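Local coordinates for protein Cap5O (Staphylococcus aureus, PDB 3OJO) that probably oxidises UDP-N-acetyl-mannosamine with NAD as cofactor, a step in the biosynthesis of the capsular polysaccharide, at residues D41-Q44 against Q45-D48; M249-H253 against P254-I258; S412-E415 against D416-Y419. One frame throughout, in Å; residues are numbered along the deposited sequence.

Contact 1: D41-Q44 against Q45-D48. With NAD (nicotinamide-adenine-dinucleotide), chain J.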
loop_
_atom_site.group_PDB
_atom_site.type_symbol
_atom_site.label_atom_id
_atom_site.label_comp_id
_atom_site.label_asym_id
_atom_site.label_seq_id
_atom_site.Cartn_x
_atom_site.Cartn_y
_atom_site.Cartn_z
ATOM N N ASP B 41 -38.462 -5.486 -1.636
ATOM C CA ASP B 41 -37.916 -5.074 -0.332
ATOM C C ASP B 41 -38.754 -5.619 0.826
ATOM O O ASP B 41 -39.981 -5.575 0.772
ATOM C CB ASP B 41 -37.793 -3.550 -0.209
ATOM C CG ASP B 41 -36.690 -3.135 0.722
ATOM O OD1 ASP B 41 -36.824 -3.368 1.932
ATOM O OD2 ASP B 41 -35.663 -2.635 0.234
ATOM N N ILE B 42 -38.079 -6.111 1.880
ATOM C CA ILE B 42 -38.709 -6.644 3.094
ATOM C C ILE B 42 -39.189 -5.532 4.032
ATOM O O ILE B 42 -39.989 -5.812 4.927
ATOM C CB ILE B 42 -37.832 -7.712 3.817
ATOM C CG1 ILE B 42 -36.398 -7.215 4.049
ATOM C CG2 ILE B 42 -37.845 -9.035 3.048
ATOM C CD1 ILE B 42 -35.694 -7.805 5.236
ATOM N N ASN B 43 -38.705 -4.279 3.844
ATOM C CA ASN B 43 -39.135 -3.148 4.668
ATOM C C ASN B 43 -40.460 -2.568 4.139
ATOM O O ASN B 43 -40.490 -1.983 3.053
ATOM C CB ASN B 43 -38.052 -2.071 4.775
ATOM C CG ASN B 43 -38.279 -1.053 5.881
ATOM O OD1 ASN B 43 -39.368 -0.904 6.416
ATOM N ND2 ASN B 43 -37.254 -0.324 6.266
ATOM N N GLN B 44 -41.557 -2.743 4.908
ATOM C CA GLN B 44 -42.889 -2.270 4.548
ATOM C C GLN B 44 -42.930 -0.739 4.483
ATOM O O GLN B 44 -43.608 -0.190 3.620
ATOM C CB GLN B 44 -43.940 -2.803 5.532
ATOM C CG GLN B 44 -45.399 -2.694 5.044
ATOM C CD GLN B 44 -45.751 -3.776 4.049
ATOM O OE1 GLN B 44 -46.023 -3.493 2.884
ATOM N NE2 GLN B 44 -45.691 -5.037 4.455
ATOM N N GLN B 45 -42.199 -0.059 5.376
ATOM C CA GLN B 45 -42.094 1.401 5.412
ATOM C C GLN B 45 -41.578 1.917 4.064
ATOM O O GLN B 45 -42.150 2.857 3.519
ATOM C CB GLN B 45 -41.186 1.838 6.573
ATOM C CG GLN B 45 -40.893 3.345 6.681
ATOM C CD GLN B 45 -40.375 3.716 8.058
ATOM O OE1 GLN B 45 -40.916 4.601 8.741
ATOM N NE2 GLN B 45 -39.351 3.012 8.533
ATOM N N THR B 46 -40.549 1.249 3.512
ATOM C CA THR B 46 -39.935 1.509 2.208
ATOM C C THR B 46 -40.977 1.317 1.090
ATOM O O THR B 46 -41.130 2.207 0.250
ATOM C CB THR B 46 -38.652 0.632 2.051
ATOM O OG1 THR B 46 -37.648 1.155 2.914
ATOM C CG2 THR B 46 -38.118 0.576 0.611
ATOM N N ILE B 47 -41.677 0.156 1.095
ATOM C CA ILE B 47 -42.717 -0.221 0.132
ATOM C C ILE B 47 -43.912 0.768 0.156
ATOM O O ILE B 47 -44.392 1.171 -0.910
ATOM C CB ILE B 47 -43.141 -1.700 0.318
ATOM C CG1 ILE B 47 -41.956 -2.687 0.098
ATOM C CG2 ILE B 47 -44.391 -2.072 -0.533
ATOM C CD1 ILE B 47 -41.321 -2.770 -1.387
ATOM N N ASP B 48 -44.347 1.184 1.361
ATOM C CA ASP B 48 -45.438 2.148 1.537
ATOM C C ASP B 48 -45.072 3.492 0.938
ATOM O O ASP B 48 -45.873 4.065 0.207
ATOM C CB ASP B 48 -45.829 2.292 3.026
ATOM C CG ASP B 48 -46.501 1.077 3.656
ATOM O OD1 ASP B 48 -46.845 0.118 2.905
ATOM O OD2 ASP B 48 -46.653 1.068 4.895
HETATM P PA NAD J . -29.225 -0.227 1.690
HETATM O O1A NAD J . -29.280 -0.534 3.134
HETATM O O2A NAD J . -29.407 1.216 1.429
HETATM O O5B NAD J . -30.375 -1.067 0.944
HETATM C C5B NAD J . -30.619 -2.416 1.238
HETATM C C4B NAD J . -32.105 -2.648 1.096
HETATM O O4B NAD J . -32.346 -4.027 0.912
HETATM C C3B NAD J . -32.907 -2.185 2.319
HETATM O O3B NAD J . -34.039 -1.440 1.883
HETATM C C2B NAD J . -33.397 -3.499 2.914
HETATM O O2B NAD J . -34.637 -3.392 3.582
HETATM C C1B NAD J . -33.471 -4.402 1.695
HETATM N N9A NAD J . -33.380 -5.819 2.077
HETATM C C8A NAD J . -32.565 -6.349 3.054
HETATM N N7A NAD J . -32.679 -7.695 3.031
HETATM C C5A NAD J . -33.563 -8.023 2.057
HETATM C C6A NAD J . -34.058 -9.254 1.625
HETATM N N6A NAD J . -33.623 -10.366 2.227
HETATM N N1A NAD J . -34.976 -9.292 0.579
HETATM C C2A NAD J . -35.387 -8.121 -0.039
HETATM N N3A NAD J . -34.897 -6.905 0.396
HETATM C C4A NAD J . -34.000 -6.856 1.427
HETATM O O3 NAD J . -27.831 -0.798 1.096
HETATM P PN NAD J . -27.158 -0.272 -0.263
HETATM O O1N NAD J . -26.393 0.958 0.063
HETATM O O2N NAD J . -28.169 -0.262 -1.349
HETATM O O5D NAD J . -26.074 -1.389 -0.567
HETATM C C5D NAD J . -26.373 -2.757 -0.459
HETATM C C4D NAD J . -25.062 -3.527 -0.574
HETATM O O4D NAD J . -24.451 -3.270 -1.829
HETATM C C3D NAD J . -23.990 -3.091 0.425
HETATM O O3D NAD J . -24.160 -3.525 1.761
HETATM C C2D NAD J . -22.772 -3.687 -0.235
HETATM O O2D NAD J . -22.867 -5.086 -0.173
HETATM C C1D NAD J . -23.038 -3.334 -1.689
HETATM N N1N NAD J . -22.353 -2.049 -1.960
HETATM C C2N NAD J . -23.003 -0.838 -1.875
HETATM C C3N NAD J . -22.293 0.351 -2.108
HETATM C C7N NAD J . -23.028 1.617 -2.452
HETATM O O7N NAD J . -22.543 2.384 -3.537
HETATM N N7N NAD J . -24.084 1.999 -1.722
HETATM C C4N NAD J . -20.921 0.298 -2.390
HETATM C C5N NAD J . -20.259 -0.928 -2.437
HETATM C C6N NAD J . -20.996 -2.091 -2.201
HETATM O O HOH W 1 -35.302 0.299 3.586
#

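Contact 2: M249-H253 against P254-I258. With PDC (pyridine-2,6-dicarboxylic acid), chain F; PDC (pyridine-2,6-dicarboxylic acid), chain E; PDC (pyridine-2,6-dicarboxylic acid), chain D.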
loop_
_atom_site.group_PDB
_atom_site.type_symbol
_atom_site.label_atom_id
_atom_site.label_comp_id
_atom_site.label_asym_id
_atom_site.label_seq_id
_atom_site.Cartn_x
_atom_site.Cartn_y
_atom_site.Cartn_z
ATOM N N MET B 249 6.596 14.737 1.183
ATOM C CA MET B 249 7.996 14.560 0.841
ATOM C C MET B 249 8.206 13.185 0.166
ATOM O O MET B 249 8.589 13.143 -1.002
ATOM C CB MET B 249 8.856 14.720 2.112
ATOM C CG MET B 249 10.370 14.785 1.858
ATOM S SD MET B 249 10.905 16.162 0.805
ATOM C CE MET B 249 10.369 17.595 1.828
ATOM N N ALA B 250 7.881 12.074 0.878
ATOM C CA ALA B 250 8.007 10.679 0.427
ATOM C C ALA B 250 7.249 10.348 -0.874
ATOM O O ALA B 250 7.741 9.552 -1.684
ATOM C CB ALA B 250 7.573 9.744 1.542
ATOM N N ASN B 251 6.048 10.953 -1.071
ATOM C CA ASN B 251 5.214 10.735 -2.259
ATOM C C ASN B 251 5.766 11.339 -3.559
ATOM O O ASN B 251 5.225 11.072 -4.630
ATOM C CB ASN B 251 3.752 11.126 -2.005
ATOM C CG ASN B 251 2.969 10.149 -1.149
ATOM O OD1 ASN B 251 3.444 9.071 -0.755
ATOM N ND2 ASN B 251 1.737 10.523 -0.838
ATOM N N LYS B 252 6.876 12.092 -3.476
ATOM C CA LYS B 252 7.575 12.643 -4.641
ATOM C C LYS B 252 8.213 11.493 -5.450
ATOM O O LYS B 252 8.473 11.639 -6.649
ATOM C CB LYS B 252 8.615 13.696 -4.231
ATOM C CG LYS B 252 8.005 15.020 -3.786
ATOM C CD LYS B 252 9.081 15.979 -3.280
ATOM C CE LYS B 252 8.555 17.356 -2.936
ATOM N NZ LYS B 252 7.958 17.415 -1.562
ATOM N N HIS B 253 8.417 10.323 -4.805
ATOM C CA HIS B 253 8.887 9.137 -5.499
ATOM C C HIS B 253 7.723 8.651 -6.393
ATOM O O HIS B 253 6.590 8.526 -5.906
ATOM C CB HIS B 253 9.328 8.044 -4.514
ATOM C CG HIS B 253 9.954 6.852 -5.183
ATOM N ND1 HIS B 253 11.257 6.509 -4.947
ATOM C CD2 HIS B 253 9.420 5.961 -6.055
ATOM C CE1 HIS B 253 11.489 5.438 -5.687
ATOM N NE2 HIS B 253 10.420 5.089 -6.388
ATOM N N PRO B 254 7.985 8.431 -7.711
ATOM C CA PRO B 254 6.904 8.028 -8.646
ATOM C C PRO B 254 6.098 6.796 -8.264
ATOM O O PRO B 254 4.937 6.685 -8.659
ATOM C CB PRO B 254 7.655 7.785 -9.959
ATOM C CG PRO B 254 9.109 7.612 -9.556
ATOM C CD PRO B 254 9.270 8.569 -8.430
ATOM N N ARG B 255 6.720 5.856 -7.528
ATOM C CA ARG B 255 6.088 4.603 -7.124
ATOM C C ARG B 255 5.746 4.539 -5.633
ATOM O O ARG B 255 5.578 3.437 -5.101
ATOM C CB ARG B 255 6.959 3.413 -7.558
ATOM C CG ARG B 255 6.879 3.090 -9.042
ATOM C CD ARG B 255 8.073 2.253 -9.463
ATOM N NE ARG B 255 9.215 3.154 -9.640
ATOM C CZ ARG B 255 10.477 2.824 -9.449
ATOM N NH1 ARG B 255 10.801 1.588 -9.086
ATOM N NH2 ARG B 255 11.432 3.724 -9.612
ATOM N N VAL B 256 5.660 5.713 -4.954
ATOM C CA VAL B 256 5.313 5.837 -3.533
ATOM C C VAL B 256 4.032 6.662 -3.421
ATOM O O VAL B 256 3.987 7.800 -3.903
ATOM C CB VAL B 256 6.478 6.347 -2.630
ATOM C CG1 VAL B 256 6.011 6.620 -1.196
ATOM C CG2 VAL B 256 7.646 5.353 -2.624
ATOM N N ASN B 257 2.967 6.066 -2.838
ATOM C CA ASN B 257 1.662 6.701 -2.743
ATOM C C ASN B 257 1.060 6.573 -1.350
ATOM O O ASN B 257 -0.053 6.072 -1.198
ATOM C CB ASN B 257 0.705 6.158 -3.848
ATOM C CG ASN B 257 1.337 5.938 -5.209
ATOM O OD1 ASN B 257 1.531 6.879 -5.997
ATOM N ND2 ASN B 257 1.723 4.685 -5.489
ATOM N N ILE B 258 1.784 7.045 -0.328
ATOM C CA ILE B 258 1.338 6.978 1.081
ATOM C C ILE B 258 0.020 7.713 1.275
ATOM O O ILE B 258 -0.163 8.830 0.793
ATOM C CB ILE B 258 2.454 7.389 2.090
ATOM C CG1 ILE B 258 3.700 6.519 1.874
ATOM C CG2 ILE B 258 1.973 7.283 3.540
ATOM C CD1 ILE B 258 4.981 7.095 2.297
HETATM N N1 PDC F . 12.023 2.177 -4.252
HETATM C C2 PDC F . 10.698 2.182 -4.471
HETATM C C3 PDC F . 9.869 2.658 -3.460
HETATM C C4 PDC F . 10.462 3.087 -2.270
HETATM C C5 PDC F . 11.826 3.022 -2.039
HETATM C C6 PDC F . 12.580 2.544 -3.084
HETATM C C7 PDC F . 10.204 1.747 -5.786
HETATM O O1 PDC F . 11.043 1.389 -6.582
HETATM O O2 PDC F . 8.917 1.712 -6.073
HETATM C C8 PDC F . 14.039 2.433 -3.044
HETATM O O3 PDC F . 14.601 2.769 -2.042
HETATM O O4 PDC F . 14.698 1.985 -4.169
HETATM N N1 PDC E . 16.260 2.165 -6.309
HETATM C C2 PDC E . 15.809 3.403 -6.566
HETATM C C3 PDC E . 16.685 4.517 -6.863
HETATM C C4 PDC E . 18.044 4.285 -6.930
HETATM C C5 PDC E . 18.491 3.010 -6.652
HETATM C C6 PDC E . 17.583 1.954 -6.347
HETATM C C7 PDC E . 14.376 3.661 -6.583
HETATM O O1 PDC E . 13.594 2.696 -6.307
HETATM O O2 PDC E . 14.114 5.001 -6.897
HETATM C C8 PDC E . 18.094 0.585 -6.026
HETATM O O3 PDC E . 19.273 0.344 -5.978
HETATM O O4 PDC E . 17.206 -0.365 -5.685
HETATM N N1 PDC D . 13.846 -0.499 -7.404
HETATM C C2 PDC D . 14.035 -0.623 -8.724
HETATM C C3 PDC D . 13.765 -1.859 -9.384
HETATM C C4 PDC D . 13.345 -2.980 -8.620
HETATM C C5 PDC D . 13.182 -2.834 -7.231
HETATM C C6 PDC D . 13.427 -1.564 -6.655
HETATM C C7 PDC D . 14.484 0.565 -9.471
HETATM O O1 PDC D . 14.632 1.626 -8.870
HETATM O O2 PDC D . 14.693 0.498 -10.793
HETATM C C8 PDC D . 13.277 -1.304 -5.227
HETATM O O3 PDC D . 12.900 -2.178 -4.421
HETATM O O4 PDC D . 13.613 0.003 -4.942
#

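Contact 3: S412-E415 against D416-Y419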
loop_
_atom_site.group_PDB
_atom_site.type_symbol
_atom_site.label_atom_id
_atom_site.label_comp_id
_atom_site.label_asym_id
_atom_site.label_seq_id
_atom_site.Cartn_x
_atom_site.Cartn_y
_atom_site.Cartn_z
ATOM N N SER B 412 -9.004 27.229 5.463
ATOM C CA SER B 412 -8.946 28.655 5.816
ATOM C C SER B 412 -8.042 28.894 7.035
ATOM O O SER B 412 -8.222 28.235 8.061
ATOM C CB SER B 412 -10.349 29.177 6.108
ATOM O OG SER B 412 -10.990 28.363 7.076
ATOM N N SER B 413 -7.077 29.832 6.929
ATOM C CA SER B 413 -6.177 30.164 8.046
ATOM C C SER B 413 -6.865 31.086 9.057
ATOM O O SER B 413 -7.716 31.897 8.675
ATOM C CB SER B 413 -4.874 30.788 7.551
ATOM O OG SER B 413 -3.944 30.918 8.615
ATOM N N PHE B 414 -6.500 30.949 10.342
ATOM C CA PHE B 414 -7.077 31.721 11.450
ATOM C C PHE B 414 -6.027 32.620 12.129
ATOM O O PHE B 414 -4.874 32.674 11.691
ATOM C CB PHE B 414 -7.653 30.768 12.510
ATOM C CG PHE B 414 -8.570 29.676 12.030
ATOM C CD1 PHE B 414 -9.945 29.858 12.021
ATOM C CD2 PHE B 414 -8.068 28.432 11.673
ATOM C CE1 PHE B 414 -10.801 28.830 11.629
ATOM C CE2 PHE B 414 -8.923 27.406 11.269
ATOM C CZ PHE B 414 -10.284 27.610 11.258
ATOM N N GLU B 415 -6.436 33.310 13.217
ATOM C CA GLU B 415 -5.570 34.147 14.048
ATOM C C GLU B 415 -5.917 33.920 15.515
ATOM O O GLU B 415 -5.049 33.485 16.279
ATOM C CB GLU B 415 -5.642 35.632 13.658
ATOM C CG GLU B 415 -4.335 36.378 13.895
ATOM C CD GLU B 415 -4.071 36.820 15.325
ATOM O OE1 GLU B 415 -4.607 37.879 15.727
ATOM O OE2 GLU B 415 -3.309 36.123 16.034
ATOM N N ASP B 416 -7.195 34.151 15.896
ATOM C CA ASP B 416 -7.689 33.938 17.269
ATOM C C ASP B 416 -7.705 32.442 17.610
ATOM O O ASP B 416 -7.474 32.076 18.766
ATOM C CB ASP B 416 -9.130 34.474 17.457
ATOM C CG ASP B 416 -9.436 35.834 16.870
ATOM O OD1 ASP B 416 -9.036 36.851 17.484
ATOM O OD2 ASP B 416 -10.146 35.887 15.842
ATOM N N VAL B 417 -7.977 31.589 16.592
ATOM C CA VAL B 417 -8.143 30.139 16.723
ATOM C C VAL B 417 -6.814 29.393 16.546
ATOM O O VAL B 417 -6.091 29.645 15.576
ATOM C CB VAL B 417 -9.244 29.589 15.760
ATOM C CG1 VAL B 417 -9.604 28.148 16.093
ATOM C CG2 VAL B 417 -10.507 30.460 15.762
ATOM N N LEU B 418 -6.508 28.466 17.481
ATOM C CA LEU B 418 -5.326 27.602 17.415
ATOM C C LEU B 418 -5.699 26.319 16.654
ATOM O O LEU B 418 -6.481 25.507 17.158
ATOM C CB LEU B 418 -4.814 27.253 18.817
ATOM C CG LEU B 418 -4.085 28.347 19.584
ATOM C CD1 LEU B 418 -4.103 28.052 21.063
ATOM C CD2 LEU B 418 -2.652 28.484 19.116
ATOM N N TYR B 419 -5.177 26.167 15.423
ATOM C CA TYR B 419 -5.468 25.016 14.566
ATOM C C TYR B 419 -4.391 23.926 14.578
ATOM O O TYR B 419 -3.230 24.178 14.240
ATOM C CB TYR B 419 -5.792 25.449 13.123
ATOM C CG TYR B 419 -6.028 24.283 12.188
ATOM C CD1 TYR B 419 -5.003 23.792 11.385
ATOM C CD2 TYR B 419 -7.274 23.666 12.110
ATOM C CE1 TYR B 419 -5.204 22.697 10.549
ATOM C CE2 TYR B 419 -7.488 22.577 11.268
ATOM C CZ TYR B 419 -6.448 22.094 10.493
ATOM O OH TYR B 419 -6.651 21.039 9.645
#

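Contact 1: D41-Q44 against Q45-D48
Asp41 lays its CB against the end of Ile47, 3.8 Å from CD1, while its carboxylate carbon faces the CG2 methyl of Thr46 in the first turn of helix 44-51. Both carboxylate oxygens serve the adenosine ribose of NAD: OD1 accepts from NAD O2B at 2.7 Å, and OD2 from NAD O3B at 2.6 Å. Asp41 OD1 also accepts from Asn43 N, through its anti lone pair, at 2.8 Å, closing an Asx turn, and Asp41 OD2 has a further donor in Leu19 N. With two bonds on each oxygen, the rotation of the group is fixed. Asn43 then acts as N-cap. Its CG stands anti to the backbone N (chi1 -165°), which carries the amide alongside Gln45, where Asn43 OD1 accepts a weak, bent bond from Gln45 N at 3.1 Å. A water bound to Thr46 OG1 (2.6 Å) and to NAD O3B (2.7 Å), and weakly to Asn43 ND2, ties this cap to the ribose. Ile42 adds its CG1 to the adenine, 3.6 Å from NAD C5A. An acidic residue just past the second strand, here 36-40, gripping both ribose hydroxyls is the classic signature of an NAD-binding Rossmann fold.

Contact 2: M249-H253 against P254-I258
Asn251 uses both ends of its amide on the backbone of Ile258. Asn251 ND2 gives a nearly straight bond to Ile258 O (3.0 Å, 174° at the hydrogen) that lies in the amide plane and meets a lone pair, whereas Asn251 OD1 accepts from Ile258 N at 2.7 Å along a more bent path. A third bond, Val256 N to His253 O at 3.1 Å, arrives from above the carbonyl plane and closes a type I beta turn. It follows another type I turn, from Ala250 to His253, so two consecutive turns reverse the chain as it leaves helix 243-250 of the central domain. Apolar contacts join the two arms of the bend: Ala250 CB meets Ile258 CD1 at 3.8 Å, and Val256 CG2 reaches His253 CB at 3.7 Å. Met217 and Tyr221 of the second subunit pack on Ala250 and Ile258, placing this bend at the dimer interface. Flat groups form the last class. The His253 ring has Arg255 N at its edge, 3.1 Å from CD2, and its NE2 sits over a face of the Arg255 guanidinium. The chain F pyridine-dicarboxylate of the europium complex lies over one face of the His253 ring, offset toward its rim and tilted, and its carboxylate lies close to Arg255 NH1.

Contact 3: S412-E415 against D416-Y419
Phe414 spreads one face of its ring over Val417, and this pair forms the tight half of the contact. The methyl Val417 CG1 lies over that face, with Val417 CB above Phe414 CG, 3.8 Å away, and Val417 CG2 above Phe414 CD1 at the same distance; the branched side chain crosses the ring at a slant rather than butting against its rim. The benzyl carbon joins in: Phe414 CB sits 3.6 Å from Val417 O, where the chain is about to enter strand 418-420. Phe414 CG lies beside the backbone N and anti to the carbonyl carbon (chi1 -50°), a torsion that turns the ring toward Val417. Farther along, Phe414 CD2 reaches Tyr419 CB at 4.0 Å, a looser touch between one aromatic ring and the first side-chain carbon of the other residue. The side-chain contacts across the segments are apolar.

The junction of the two segments, Glu415-Asp416, behaves differently. Both residues are exposed, their like charges not in contact (Glu415 OE1 to Asp416 OD1 4.9 Å), which probably disfavours a closer approach. What steadies this outer bend is its backbone: Asp392 OD1 accepts from both Glu415 N and Asp416 N, one carboxylate oxygen holding two successive amides. The tyrosine hydroxyl is likewise anchored elsewhere, on Asp405 OD2.

The loop leads from strand 402-405 into 418-420, an outermost strand of the five-stranded parallel sheet. Leu418 makes backbone hydrogen bonds with Lys401 and Ile403, while Phe414, Val417 and Tyr419 all lay side chains on Ile403 of strand 402-405.

Overall arrangement
The three contacts follow one another along the chain, each closing before the next opens, and each belongs to a different part of the fold. Contact 1 lies beside the mixed sheet of the NAD-binding domain, contact 2 at the end of helix 243-250 and in the loop after it, in the central domain, and contact 3 at an edge of the separate five-stranded parallel sheet. Centres of contacts 1 and 2 are about 49 Å apart, on opposite sides of the chain's centre; the centre of contact 3 is about 48 Å from that of contact 1 and about 30 Å from that of contact 2. The contacts thus lie in separate parts: beside the cofactor, at the subunit interface and at a sheet edge.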